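Local coordinates for SspB protein (Streptomyces clavuligerus, PDB 6JUF) that probably acts as a metal-binding DNA-cleaving nuclease in a phosphorothioation-sensing system that defends bacteria against phages, at residues L113-L118 and A235-D240; V133-A138 and A267-E272. All coordinates share one frame; numbering follows the deposited sequence.

Contact 1: residues L113-L118 and A235-D240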
loop_
_atom_site.group_PDB
_atom_site.type_symbol
_atom_site.label_atom_id
_atom_site.label_comp_id
_atom_site.label_asym_id
_atom_site.label_seq_id
_atom_site.Cartn_x
_atom_site.Cartn_y
_atom_site.Cartn_z
ATOM N N LEU B 113 6.857 -9.397 -7.009
ATOM C CA LEU B 113 8.014 -8.763 -6.346
ATOM C C LEU B 113 8.608 -9.668 -5.276
ATOM O O LEU B 113 9.820 -9.773 -5.147
ATOM C CB LEU B 113 7.651 -7.376 -5.783
ATOM C CG LEU B 113 7.588 -6.276 -6.893
ATOM C CD1 LEU B 113 6.814 -5.079 -6.331
ATOM C CD2 LEU B 113 8.976 -5.890 -7.379
ATOM N N HIS B 114 7.727 -10.349 -4.508
ATOM C CA HIS B 114 8.159 -11.306 -3.494
ATOM C C HIS B 114 8.969 -12.435 -4.128
ATOM O O HIS B 114 10.060 -12.794 -3.666
ATOM C CB HIS B 114 6.922 -11.825 -2.725
ATOM C CG HIS B 114 7.250 -12.905 -1.769
ATOM N ND1 HIS B 114 6.872 -14.222 -1.938
ATOM C CD2 HIS B 114 7.956 -12.846 -0.582
ATOM C CE1 HIS B 114 7.333 -14.935 -0.867
ATOM N NE2 HIS B 114 8.020 -14.093 -0.077
ATOM N N TRP B 115 8.476 -12.938 -5.266
ATOM C CA TRP B 115 9.197 -13.956 -6.019
ATOM C C TRP B 115 10.582 -13.427 -6.447
ATOM O O TRP B 115 11.607 -14.106 -6.293
ATOM C CB TRP B 115 8.348 -14.347 -7.241
ATOM C CG TRP B 115 9.059 -15.384 -8.113
ATOM C CD1 TRP B 115 9.662 -15.178 -9.369
ATOM C CD2 TRP B 115 9.324 -16.805 -7.777
ATOM N NE1 TRP B 115 10.212 -16.328 -9.838
ATOM C CE2 TRP B 115 10.025 -17.369 -8.932
ATOM C CE3 TRP B 115 8.973 -17.645 -6.700
ATOM C CZ2 TRP B 115 10.467 -18.685 -8.952
ATOM C CZ3 TRP B 115 9.430 -18.967 -6.756
ATOM C CH2 TRP B 115 10.172 -19.455 -7.866
ATOM N N TRP B 116 10.617 -12.157 -6.916
ATOM C CA TRP B 116 11.899 -11.596 -7.350
ATOM C C TRP B 116 12.877 -11.392 -6.233
ATOM O O TRP B 116 14.066 -11.623 -6.401
ATOM C CB TRP B 116 11.722 -10.292 -8.098
ATOM C CG TRP B 116 11.095 -10.497 -9.471
ATOM C CD1 TRP B 116 10.892 -11.721 -10.172
ATOM C CD2 TRP B 116 10.590 -9.450 -10.369
ATOM N NE1 TRP B 116 10.290 -11.479 -11.396
ATOM C CE2 TRP B 116 10.062 -10.143 -11.571
ATOM C CE3 TRP B 116 10.468 -8.069 -10.286
ATOM C CZ2 TRP B 116 9.492 -9.428 -12.649
ATOM C CZ3 TRP B 116 9.917 -7.373 -11.363
ATOM C CH2 TRP B 116 9.394 -8.034 -12.515
ATOM N N LEU B 117 12.349 -11.089 -5.033
ATOM C CA LEU B 117 13.212 -10.867 -3.865
ATOM C C LEU B 117 13.950 -12.201 -3.508
ATOM O O LEU B 117 15.108 -12.202 -3.168
ATOM C CB LEU B 117 12.393 -10.389 -2.659
ATOM C CG LEU B 117 13.164 -10.164 -1.345
ATOM C CD1 LEU B 117 14.333 -9.121 -1.492
ATOM C CD2 LEU B 117 12.229 -9.732 -0.237
ATOM N N LEU B 118 13.221 -13.298 -3.624
ATOM C CA LEU B 118 13.729 -14.636 -3.250
ATOM C C LEU B 118 14.556 -15.260 -4.379
ATOM O O LEU B 118 15.311 -16.201 -4.192
ATOM C CB LEU B 118 12.561 -15.546 -2.856
ATOM C CG LEU B 118 11.803 -15.213 -1.583
ATOM C CD1 LEU B 118 10.580 -16.099 -1.492
ATOM C CD2 LEU B 118 12.699 -15.343 -0.342
ATOM N N ALA B 235 2.110 -19.889 -12.526
ATOM C CA ALA B 235 2.695 -20.543 -13.710
ATOM C C ALA B 235 4.015 -19.902 -14.166
ATOM O O ALA B 235 4.994 -20.584 -14.490
ATOM C CB ALA B 235 1.658 -20.573 -14.836
ATOM N N TYR B 236 4.046 -18.559 -14.158
ATOM C CA TYR B 236 5.282 -17.865 -14.490
ATOM C C TYR B 236 6.432 -18.333 -13.531
ATOM O O TYR B 236 7.543 -18.602 -13.955
ATOM C CB TYR B 236 5.066 -16.329 -14.375
ATOM C CG TYR B 236 6.386 -15.591 -14.080
ATOM C CD1 TYR B 236 7.296 -15.347 -15.068
ATOM C CD2 TYR B 236 6.680 -15.171 -12.757
ATOM C CE1 TYR B 236 8.510 -14.692 -14.786
ATOM C CE2 TYR B 236 7.865 -14.517 -12.458
ATOM C CZ TYR B 236 8.798 -14.310 -13.486
ATOM O OH TYR B 236 9.975 -13.699 -13.178
ATOM N N ALA B 237 6.104 -18.360 -12.226
ATOM C CA ALA B 237 7.116 -18.732 -11.246
ATOM C C ALA B 237 7.624 -20.141 -11.419
ATOM O O ALA B 237 8.839 -20.402 -11.329
ATOM C CB ALA B 237 6.588 -18.496 -9.829
ATOM N N CYS B 238 6.686 -21.053 -11.763
ATOM C CA CYS B 238 7.083 -22.436 -12.053
ATOM C C CYS B 238 8.075 -22.555 -13.226
ATOM O O CYS B 238 9.091 -23.228 -13.153
ATOM C CB CYS B 238 5.836 -23.304 -12.290
ATOM S SG CYS B 238 4.816 -23.560 -10.827
ATOM N N LEU B 239 7.737 -21.847 -14.312
ATOM C CA LEU B 239 8.575 -21.849 -15.518
ATOM C C LEU B 239 9.893 -21.122 -15.302
ATOM O O LEU B 239 10.956 -21.589 -15.759
ATOM C CB LEU B 239 7.787 -21.263 -16.679
ATOM C CG LEU B 239 6.664 -22.143 -17.232
ATOM C CD1 LEU B 239 5.645 -21.232 -17.983
ATOM C CD2 LEU B 239 7.162 -23.282 -18.120
ATOM N N ASP B 240 9.819 -19.998 -14.545
ATOM C CA ASP B 240 11.036 -19.248 -14.227
ATOM C C ASP B 240 11.976 -20.118 -13.370
ATOM O O ASP B 240 13.188 -20.123 -13.556
ATOM C CB ASP B 240 10.635 -17.991 -13.484
ATOM C CG ASP B 240 11.791 -17.034 -13.227
ATOM O OD1 ASP B 240 12.533 -16.704 -14.171
ATOM O OD2 ASP B 240 11.937 -16.618 -12.052
#

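Contact 2: residues V133-A138 and A267-E272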
loop_
_atom_site.group_PDB
_atom_site.type_symbol
_atom_site.label_atom_id
_atom_site.label_comp_id
_atom_site.label_asym_id
_atom_site.label_seq_id
_atom_site.Cartn_x
_atom_site.Cartn_y
_atom_site.Cartn_z
ATOM N N VAL B 133 16.499 -18.198 3.784
ATOM C CA VAL B 133 16.444 -19.215 4.860
ATOM C C VAL B 133 15.004 -19.335 5.374
ATOM O O VAL B 133 14.477 -20.433 5.515
ATOM C CB VAL B 133 17.378 -18.842 6.048
ATOM C CG1 VAL B 133 17.203 -19.900 7.182
ATOM C CG2 VAL B 133 18.834 -18.836 5.580
ATOM N N ALA B 134 14.363 -18.185 5.693
ATOM C CA ALA B 134 13.041 -18.186 6.361
ATOM C C ALA B 134 12.022 -18.931 5.509
ATOM O O ALA B 134 11.260 -19.735 6.004
ATOM C CB ALA B 134 12.529 -16.758 6.682
ATOM N N PHE B 135 12.003 -18.635 4.215
ATOM C CA PHE B 135 11.022 -19.296 3.326
ATOM C C PHE B 135 11.443 -20.678 2.876
ATOM O O PHE B 135 10.536 -21.566 2.770
ATOM C CB PHE B 135 10.691 -18.415 2.120
ATOM C CG PHE B 135 9.769 -17.276 2.472
ATOM C CD1 PHE B 135 8.404 -17.415 2.289
ATOM C CD2 PHE B 135 10.263 -16.087 3.023
ATOM C CE1 PHE B 135 7.521 -16.376 2.629
ATOM C CE2 PHE B 135 9.382 -15.045 3.344
ATOM C CZ PHE B 135 8.022 -15.199 3.209
ATOM N N HIS B 136 12.729 -20.894 2.566
ATOM C CA HIS B 136 13.126 -22.108 1.822
ATOM C C HIS B 136 13.942 -23.125 2.598
ATOM O O HIS B 136 13.981 -24.283 2.208
ATOM C CB HIS B 136 13.900 -21.675 0.578
ATOM C CG HIS B 136 13.025 -20.964 -0.432
ATOM N ND1 HIS B 136 11.954 -21.555 -0.979
ATOM C CD2 HIS B 136 13.132 -19.721 -1.023
ATOM C CE1 HIS B 136 11.345 -20.726 -1.848
ATOM N NE2 HIS B 136 12.067 -19.583 -1.888
ATOM N N LEU B 137 14.611 -22.705 3.675
ATOM C CA LEU B 137 15.564 -23.631 4.392
ATOM C C LEU B 137 15.190 -23.975 5.829
ATOM O O LEU B 137 15.582 -25.024 6.335
ATOM C CB LEU B 137 17.003 -23.098 4.353
ATOM C CG LEU B 137 17.607 -22.938 2.934
ATOM C CD1 LEU B 137 19.016 -22.358 2.966
ATOM C CD2 LEU B 137 17.689 -24.247 2.217
ATOM N N ALA B 138 14.372 -23.151 6.456
ATOM C CA ALA B 138 14.004 -23.401 7.862
ATOM C C ALA B 138 13.186 -24.667 7.982
ATOM O O ALA B 138 12.341 -24.929 7.113
ATOM C CB ALA B 138 13.212 -22.217 8.466
ATOM N N ALA B 267 7.896 -20.701 -1.735
ATOM C CA ALA B 267 7.981 -19.236 -1.821
ATOM C C ALA B 267 6.609 -18.608 -1.562
ATOM O O ALA B 267 6.488 -17.607 -0.865
ATOM C CB ALA B 267 8.494 -18.762 -3.212
ATOM N N PHE B 268 5.597 -19.223 -2.119
ATOM C CA PHE B 268 4.230 -18.699 -1.997
ATOM C C PHE B 268 3.435 -19.383 -0.895
ATOM O O PHE B 268 2.294 -18.987 -0.641
ATOM C CB PHE B 268 3.459 -18.788 -3.333
ATOM C CG PHE B 268 4.119 -18.038 -4.489
ATOM C CD1 PHE B 268 4.760 -16.801 -4.269
ATOM C CD2 PHE B 268 3.961 -18.482 -5.786
ATOM C CE1 PHE B 268 5.276 -16.050 -5.344
ATOM C CE2 PHE B 268 4.474 -17.741 -6.872
ATOM C CZ PHE B 268 5.103 -16.511 -6.648
ATOM N N ARG B 269 3.986 -20.441 -0.313
ATOM C CA ARG B 269 3.336 -21.217 0.753
ATOM C C ARG B 269 1.986 -21.727 0.243
ATOM O O ARG B 269 0.924 -21.454 0.825
ATOM C CB ARG B 269 3.307 -20.435 2.100
ATOM C CG ARG B 269 4.713 -20.239 2.713
ATOM C CD ARG B 269 5.548 -21.525 2.632
ATOM N NE ARG B 269 6.943 -21.394 3.117
ATOM C CZ ARG B 269 7.302 -21.614 4.370
ATOM N NH1 ARG B 269 6.355 -21.940 5.264
ATOM N NH2 ARG B 269 8.577 -21.475 4.735
ATOM N N ILE B 270 2.028 -22.382 -0.910
ATOM C CA ILE B 270 0.842 -23.033 -1.512
ATOM C C ILE B 270 1.088 -24.520 -1.674
ATOM O O ILE B 270 2.228 -24.958 -1.765
ATOM C CB ILE B 270 0.453 -22.375 -2.856
ATOM C CG1 ILE B 270 1.651 -22.438 -3.846
ATOM C CG2 ILE B 270 -0.050 -20.940 -2.550
ATOM C CD1 ILE B 270 1.316 -21.904 -5.242
ATOM N N ARG B 271 -0.009 -25.287 -1.655
ATOM C CA ARG B 271 0.032 -26.740 -1.764
ATOM C C ARG B 271 0.232 -27.232 -3.197
ATOM O O ARG B 271 -0.083 -26.512 -4.134
ATOM C CB ARG B 271 -1.275 -27.305 -1.208
ATOM C CG ARG B 271 -1.417 -27.019 0.272
ATOM C CD ARG B 271 -2.475 -27.882 0.933
ATOM N NE ARG B 271 -3.087 -27.193 2.078
ATOM C CZ ARG B 271 -2.467 -26.848 3.211
ATOM N NH1 ARG B 271 -1.174 -27.106 3.404
ATOM N NH2 ARG B 271 -3.147 -26.226 4.165
ATOM N N GLU B 272 0.751 -28.429 -3.356
ATOM C CA GLU B 272 0.903 -29.052 -4.675
ATOM C C GLU B 272 -0.379 -28.983 -5.486
ATOM O O GLU B 272 -0.289 -28.751 -6.688
ATOM C CB GLU B 272 1.355 -30.523 -4.543
ATOM C CG GLU B 272 1.906 -31.089 -5.836
ATOM C CD GLU B 272 2.458 -32.483 -5.645
ATOM O OE1 GLU B 272 3.344 -32.702 -4.776
ATOM O OE2 GLU B 272 2.014 -33.343 -6.387
HETATM O O HOH W 1 9.558 -21.522 7.285
#

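Contact 1: residues L113-L118 and A235-D240
Trp115 reaches across to Ala237, Tyr236 and Asp240, using a different part of its indole for each. The methyl of Ala237 sits over one face, 3.7 Å from its CB to the centroid of the Trp115 six-membered ring and almost over the ring centre, a CH-pi contact. At the edge, the indole N-H lies almost in line with its acceptor: Trp115 NE1 donates to Asp240 OD2 at 2.8 Å, meeting the anti side of the carboxylate, whose plane is turned 66° from the ring. Tyr236 approaches obliquely, with Trp115 CD1 3.6 Å from Tyr236 CE2. Trp116 leaves the helix differently, its CG beside the backbone N (chi1 -71°), and crosses Tyr236 at about a right angle; Trp116 NE1 gives its hydrogen, close to the indole plane, to Tyr236 OH at 2.9 Å. The contact joins helix 107-118 to helix 231-243 in the buried interior, near the centre of the chain; the short segment axes run 11.4 Å apart at 18°, a distance the large indoles bridge. Trp311 meets the Tyr236 ring edge-to-face. Both Asp240 oxygens are engaged, OD2 by the indole and OD1 by a salt bridge to Arg121, which holds the carboxylate in place, and both tryptophan N-H groups are satisfied inside the core.

Contact 2: residues V133-A138 and A267-E272
Ala267, in the last turn of helix 264-268, packs against both Phe135 and His136. Its methyl touches the imidazole, with Ala267 CB 3.7 Å from His136 CE1, and the same ring carbon, His136 CE1, lies 3.5 Å from Ala267 N. The carbonyl turns to the other aromatic: Ala267 O is 3.7 Å from Phe135 CD1 and approaches that ring obliquely. Phe135 and His136, successive on helix 129-137, thus divide Ala267 between them, the first meeting the carbonyl and the second the methyl and the backbone N. After Phe268, which faces away from helix 129-137, the chain leaves the helix at Arg269 with a positive phi of 57°. The Arg269 side chain bends at chi2 (-44°) and carries its guanidinium back to the last residues of helix 129-137. There the helix widens into a pi-type turn, in which Val133 O accepts from both Leu137 N and Ala138 N. Arg269 NH2 donates to Phe135 O at 2.8 Å, with the acceptor at the guanidinium edge, although the position of that oxygen is somewhat uncertain. With the same reservation, Arg266 NH1 also bonds to Phe135 O, and it reaches Ala138 O as well. Arg269 NH2 also donates to a water oxygen 2.7 Å away, and this water in turn donates to Ala134 O, so two successive carbonyls of the helix are engaged, one directly and one through solvent. Arg269 NE is bonded to Arg266 O and Arg269 NH1 to Ser141 OG, which fixes the rotation of the whole flat group. Beyond Ile270 the chain moves off into helix 272-285, with Arg271 at the N-cap position and its backbone N bonded to Asp274 OD2, three residues further on.

Contacts 1 and 2 lie about 12 Å apart, centre to centre, and touch directly. Trp115 CZ3 comes within 3.7 Å of Ala267 CB, and Ala237 packs on Phe268, so helix 264-268 packs on both helices 107-118 and 231-243. The first segments sit on consecutive helices, 107-118 and 129-137; the second lie on helix 231-243 and at the end of helix 264-268. The four pieces alternate along the chain, 113-118, 133-138, 235-240, 267-272; 116 residues lie between the segments of contact 1 and 128 between those of contact 2. Together they tie two helices from the earlier part of the DUF4007 region to two from its later part, away from Glu18, a magnesium-binding residue of this protein that carries no metal in this chain.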